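Inositol-1-monophosphatase (Nostoc sp., PDB 5ZHH) probably hydrolyses inositol monophosphates to free inositol and inorganic phosphate. Local coordinates at residues A[88-93]-A[189-194]; A[143-148]-A[221-226]. One frame throughout, in Å; residues are numbered along the deposited sequence.

Contact 1: A[88-93]-A[189-194]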
loop_
_atom_site.group_PDB
_atom_site.type_symbol
_atom_site.label_atom_id
_atom_site.label_comp_id
_atom_site.label_asym_id
_atom_site.label_seq_id
_atom_site.Cartn_x
_atom_site.Cartn_y
_atom_site.Cartn_z
ATOM N N PRO A 88 3.673 -15.115 18.596
ATOM C CA PRO A 88 3.097 -15.234 17.249
ATOM C C PRO A 88 1.981 -14.240 16.985
ATOM O O PRO A 88 1.604 -14.053 15.823
ATOM C CB PRO A 88 2.572 -16.674 17.216
ATOM C CG PRO A 88 2.289 -16.994 18.663
ATOM C CD PRO A 88 3.354 -16.272 19.451
ATOM N N LEU A 89 1.426 -13.620 18.029
ATOM C CA LEU A 89 0.350 -12.644 17.858
ATOM C C LEU A 89 0.284 -11.818 19.148
ATOM O O LEU A 89 -0.433 -12.171 20.083
ATOM C CB LEU A 89 -0.972 -13.321 17.546
ATOM C CG LEU A 89 -2.252 -12.495 17.401
ATOM C CD1 LEU A 89 -2.006 -11.219 16.637
ATOM C CD2 LEU A 89 -3.328 -13.333 16.705
ATOM N N ASP A 90 1.048 -10.730 19.180
ATOM C CA ASP A 90 0.948 -9.775 20.276
ATOM C C ASP A 90 -0.203 -8.824 19.983
ATOM O O ASP A 90 -0.337 -8.340 18.856
ATOM C CB ASP A 90 2.249 -8.992 20.445
ATOM C CG ASP A 90 2.215 -8.066 21.647
ATOM O OD1 ASP A 90 1.725 -8.494 22.718
ATOM O OD2 ASP A 90 2.643 -6.900 21.508
ATOM N N GLY A 91 -1.049 -8.583 20.978
ATOM C CA GLY A 91 -2.235 -7.775 20.771
ATOM C C GLY A 91 -3.448 -8.631 20.460
ATOM O O GLY A 91 -4.201 -8.335 19.530
ATOM N N THR A 92 -3.647 -9.703 21.231
ATOM C CA THR A 92 -4.704 -10.658 20.906
ATOM C C THR A 92 -6.089 -10.038 21.058
ATOM O O THR A 92 -6.976 -10.308 20.245
ATOM C CB THR A 92 -4.573 -11.915 21.766
ATOM O OG1 THR A 92 -4.486 -11.551 23.147
ATOM C CG2 THR A 92 -3.330 -12.701 21.372
ATOM N N THR A 93 -6.305 -9.232 22.105
ATOM C CA THR A 93 -7.582 -8.538 22.254
ATOM C C THR A 93 -7.858 -7.638 21.055
ATOM O O THR A 93 -8.961 -7.655 20.490
ATOM C CB THR A 93 -7.590 -7.731 23.558
ATOM O OG1 THR A 93 -7.500 -8.621 24.674
ATOM C CG2 THR A 93 -8.862 -6.914 23.688
ATOM N N GLY A 189 -2.569 -1.228 23.037
ATOM C CA GLY A 189 -2.909 -2.625 23.191
ATOM C C GLY A 189 -1.868 -3.617 22.704
ATOM O O GLY A 189 -2.140 -4.820 22.725
ATOM N N SER A 190 -0.686 -3.161 22.278
ATOM C CA SER A 190 0.393 -4.069 21.878
ATOM C C SER A 190 1.714 -3.570 22.447
ATOM O O SER A 190 2.236 -2.543 21.999
ATOM C CB SER A 190 0.486 -4.193 20.355
ATOM O OG SER A 190 1.684 -4.867 19.990
ATOM N N ALA A 191 2.273 -4.315 23.405
ATOM C CA ALA A 191 3.533 -3.910 24.028
ATOM C C ALA A 191 4.688 -3.919 23.026
ATOM O O ALA A 191 5.566 -3.048 23.075
ATOM C CB ALA A 191 3.836 -4.814 25.225
ATOM N N ALA A 192 4.717 -4.901 22.117
ATOM C CA ALA A 192 5.795 -4.940 21.130
ATOM C C ALA A 192 5.737 -3.723 20.216
ATOM O O ALA A 192 6.763 -3.083 19.954
ATOM C CB ALA A 192 5.731 -6.233 20.312
ATOM N N LEU A 193 4.539 -3.372 19.741
ATOM C CA LEU A 193 4.409 -2.174 18.917
ATOM C C LEU A 193 4.700 -0.913 19.712
ATOM O O LEU A 193 5.225 0.057 19.153
ATOM C CB LEU A 193 3.020 -2.099 18.282
ATOM C CG LEU A 193 2.838 -3.056 17.093
ATOM C CD1 LEU A 193 1.416 -2.989 16.540
ATOM C CD2 LEU A 193 3.860 -2.752 16.000
ATOM N N ASP A 194 4.367 -0.897 21.004
ATOM C CA ASP A 194 4.719 0.260 21.815
ATOM C C ASP A 194 6.230 0.463 21.838
ATOM O O ASP A 194 6.713 1.582 21.652
ATOM C CB ASP A 194 4.161 0.114 23.233
ATOM C CG ASP A 194 2.641 0.196 23.272
ATOM O OD1 ASP A 194 2.046 0.738 22.309
ATOM O OD2 ASP A 194 2.040 -0.238 24.279
HETATM O O HOH W 1 0.973 -6.798 24.559
#
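The carboxylate of D90 lies with S190 over one face and the backbone of A192 on the other, both meeting OD2, while its second oxygen, OD1, takes a water. S190 OG donates to D90 OD2 at 2.7 Å, well above the plane; A192 N, at 2.9 Å from D90 OD2, comes in on the syn side, 30° out of plane. The same water gives to D90 OD1 (2.6 Å) and accepts from A191 N (3.0 Å), so both carboxylate oxygens are tied to the start of helix 191-199. With CG anti to the backbone N (chi1 -176°), D90 reaches straight across to that helix end. It belongs to the DPLDGT signature of the inositol monophosphatase family, whose aspartates bind catalytic metal ions in relatives; D87 and D215 approach OD1, consistent with such a site here. S190 is the N-cap: its OG gives to D90 and lies 3.2 Å from L193 N, from which it accepts, a double role suited to serine. The methyl of A192 is small enough to rest 3.4 Å from D90 OD2. G91 and G189 have positive phi, easy for glycine, and G91 CA makes a CA-H...O contact with G189 O (3.5 Å).

Contact 2: A[143-148]-A[221-226]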
loop_
_atom_site.group_PDB
_atom_site.type_symbol
_atom_site.label_atom_id
_atom_site.label_comp_id
_atom_site.label_asym_id
_atom_site.label_seq_id
_atom_site.Cartn_x
_atom_site.Cartn_y
_atom_site.Cartn_z
ATOM N N ILE A 143 15.733 4.114 11.529
ATOM C CA ILE A 143 14.870 4.831 12.455
ATOM C C ILE A 143 15.698 5.224 13.669
ATOM O O ILE A 143 16.752 4.648 13.948
ATOM C CB ILE A 143 13.649 3.997 12.898
ATOM C CG1 ILE A 143 14.114 2.664 13.506
ATOM C CG2 ILE A 143 12.646 3.821 11.749
ATOM C CD1 ILE A 143 12.992 1.829 14.105
ATOM N N LYS A 144 15.209 6.225 14.398
ATOM C CA LYS A 144 15.925 6.687 15.576
ATOM C C LYS A 144 14.930 7.249 16.582
ATOM O O LYS A 144 13.841 7.705 16.212
ATOM C CB LYS A 144 16.997 7.718 15.204
ATOM C CG LYS A 144 16.456 8.993 14.598
ATOM C CD LYS A 144 17.589 9.921 14.207
ATOM C CE LYS A 144 17.065 11.233 13.645
ATOM N NZ LYS A 144 18.183 12.183 13.380
ATOM N N VAL A 145 15.310 7.186 17.865
ATOM C CA VAL A 145 14.467 7.734 18.932
ATOM C C VAL A 145 14.335 9.248 18.772
ATOM O O VAL A 145 15.112 9.908 18.069
ATOM C CB VAL A 145 15.012 7.374 20.326
ATOM C CG1 VAL A 145 15.035 5.862 20.538
ATOM C CG2 VAL A 145 16.389 7.981 20.538
ATOM N N SER A 146 13.339 9.803 19.467
ATOM C CA SER A 146 13.077 11.232 19.459
ATOM C C SER A 146 14.115 11.989 20.291
ATOM O O SER A 146 14.899 11.411 21.049
ATOM C CB SER A 146 11.681 11.511 20.004
ATOM O OG SER A 146 11.635 11.212 21.388
ATOM N N ASP A 147 14.083 13.314 20.171
ATOM C CA ASP A 147 14.976 14.196 20.908
ATOM C C ASP A 147 14.312 14.807 22.119
ATOM O O ASP A 147 14.956 15.576 22.837
ATOM C CB ASP A 147 15.520 15.309 20.006
ATOM C CG ASP A 147 16.490 14.805 18.956
ATOM O OD1 ASP A 147 17.312 13.925 19.282
ATOM O OD2 ASP A 147 16.440 15.303 17.797
ATOM N N THR A 148 13.043 14.481 22.359
ATOM C CA THR A 148 12.292 15.086 23.451
ATOM C C THR A 148 13.040 14.931 24.769
ATOM O O THR A 148 13.425 13.822 25.156
ATOM C CB THR A 148 10.910 14.440 23.557
ATOM O OG1 THR A 148 10.283 14.442 22.268
ATOM C CG2 THR A 148 10.044 15.205 24.551
ATOM N N ILE A 221 15.959 -4.733 22.033
ATOM C CA ILE A 221 17.171 -4.528 21.243
ATOM C C ILE A 221 16.913 -3.534 20.116
ATOM O O ILE A 221 17.775 -2.708 19.793
ATOM C CB ILE A 221 17.732 -5.869 20.722
ATOM C CG1 ILE A 221 19.024 -5.636 19.933
ATOM C CG2 ILE A 221 16.728 -6.608 19.845
ATOM C CD1 ILE A 221 20.145 -4.996 20.750
ATOM N N LEU A 222 15.717 -3.580 19.518
ATOM C CA LEU A 222 15.331 -2.581 18.525
ATOM C C LEU A 222 15.473 -1.174 19.083
ATOM O O LEU A 222 16.072 -0.296 18.452
ATOM C CB LEU A 222 13.887 -2.815 18.085
ATOM C CG LEU A 222 13.364 -1.858 17.013
ATOM C CD1 LEU A 222 13.962 -2.237 15.650
ATOM C CD2 LEU A 222 11.840 -1.866 16.958
ATOM N N LEU A 223 14.929 -0.947 20.281
ATOM C CA LEU A 223 14.965 0.385 20.867
ATOM C C LEU A 223 16.393 0.786 21.205
ATOM O O LEU A 223 16.803 1.924 20.945
ATOM C CB LEU A 223 14.078 0.427 22.116
ATOM C CG LEU A 223 14.121 1.714 22.937
ATOM C CD1 LEU A 223 13.776 2.885 22.049
ATOM C CD2 LEU A 223 13.135 1.633 24.098
ATOM N N GLU A 224 17.173 -0.139 21.767
ATOM C CA GLU A 224 18.558 0.182 22.097
ATOM C C GLU A 224 19.370 0.519 20.852
ATOM O O GLU A 224 20.147 1.482 20.853
ATOM C CB GLU A 224 19.193 -0.974 22.869
ATOM C CG GLU A 224 18.599 -1.145 24.273
ATOM C CD GLU A 224 19.197 -2.324 25.016
ATOM O OE1 GLU A 224 19.280 -2.263 26.257
ATOM O OE2 GLU A 224 19.602 -3.306 24.359
ATOM N N GLU A 225 19.196 -0.253 19.776
ATOM C CA GLU A 225 19.895 0.054 18.531
ATOM C C GLU A 225 19.449 1.390 17.952
ATOM O O GLU A 225 20.230 2.065 17.274
ATOM C CB GLU A 225 19.679 -1.072 17.516
ATOM C CG GLU A 225 20.580 -2.284 17.742
ATOM C CD GLU A 225 22.057 -1.942 17.637
ATOM O OE1 GLU A 225 22.473 -1.418 16.579
ATOM O OE2 GLU A 225 22.796 -2.183 18.616
ATOM N N ALA A 226 18.198 1.778 18.188
ATOM C CA ALA A 226 17.681 3.063 17.734
ATOM C C ALA A 226 18.154 4.232 18.590
ATOM O O ALA A 226 17.812 5.381 18.286
ATOM C CB ALA A 226 16.150 3.040 17.713
#
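V145 N donates a single hydrogen bond to A226 O (3.1 Å, N-H...O angle 164°), joining an irregular length of chain to the residue that follows the end of helix 213-225. K144 adds a CA-H...O contact to the same carbonyl, its CA 3.6 Å from A226 O. Both methyls of V145 rest against this oxygen, and CG1, set anti to the carbonyl carbon (chi1 -62°), goes on to meet the helix. There V145 CG1 lies 3.6 Å from L223 CD1, the two side chains crossing at about a right angle, and 4.1 Å from A226 CB. A226 has the largest surface covered in the contact; its lone methyl fits between V145 and the carbonyl of I143. The CB of L223 is directed away from the loop, yet its longer branched chain brings CD1 back to the valine. I143 adds a looser apolar approach, I143 CD1 to L222 CD1 at 4.5 Å. K144, by contrast, runs its extended chain away from the helix, as befits a charged residue at an exposed position.

Farther along the same loop, S146 OG and T148 OG1 bond to D204, and at the helix end the E225 carboxylate takes the backbone N-H groups of G133 and G135. I143, L222 and A226 all lie on A136 of strand 135-138, while L222, L223 and A226 pack against helix 191-199, so both that strand and that helix border the contact.

Overall arrangement
The segments alternate along the chain, 88-93, 143-148, 189-194, 221-226, so the two contacts cross in sequence. Their centres are about 19 Å apart and their nearest atoms about 6 Å, without touching. Helix 191-199 links them: it begins in contact 1, and its later turns carry A196, V198 and A199 against the leucines of contact 2. Helix 213-225 runs alongside, with D215 near D90 and its last turn in contact 2. These helices form the middle layer of the family's layered alpha-beta fold, between the large mixed sheet and the five-stranded one. Contact 1 lies at the probable metal-site end, contact 2 at the far end, on the loop joining the sheets.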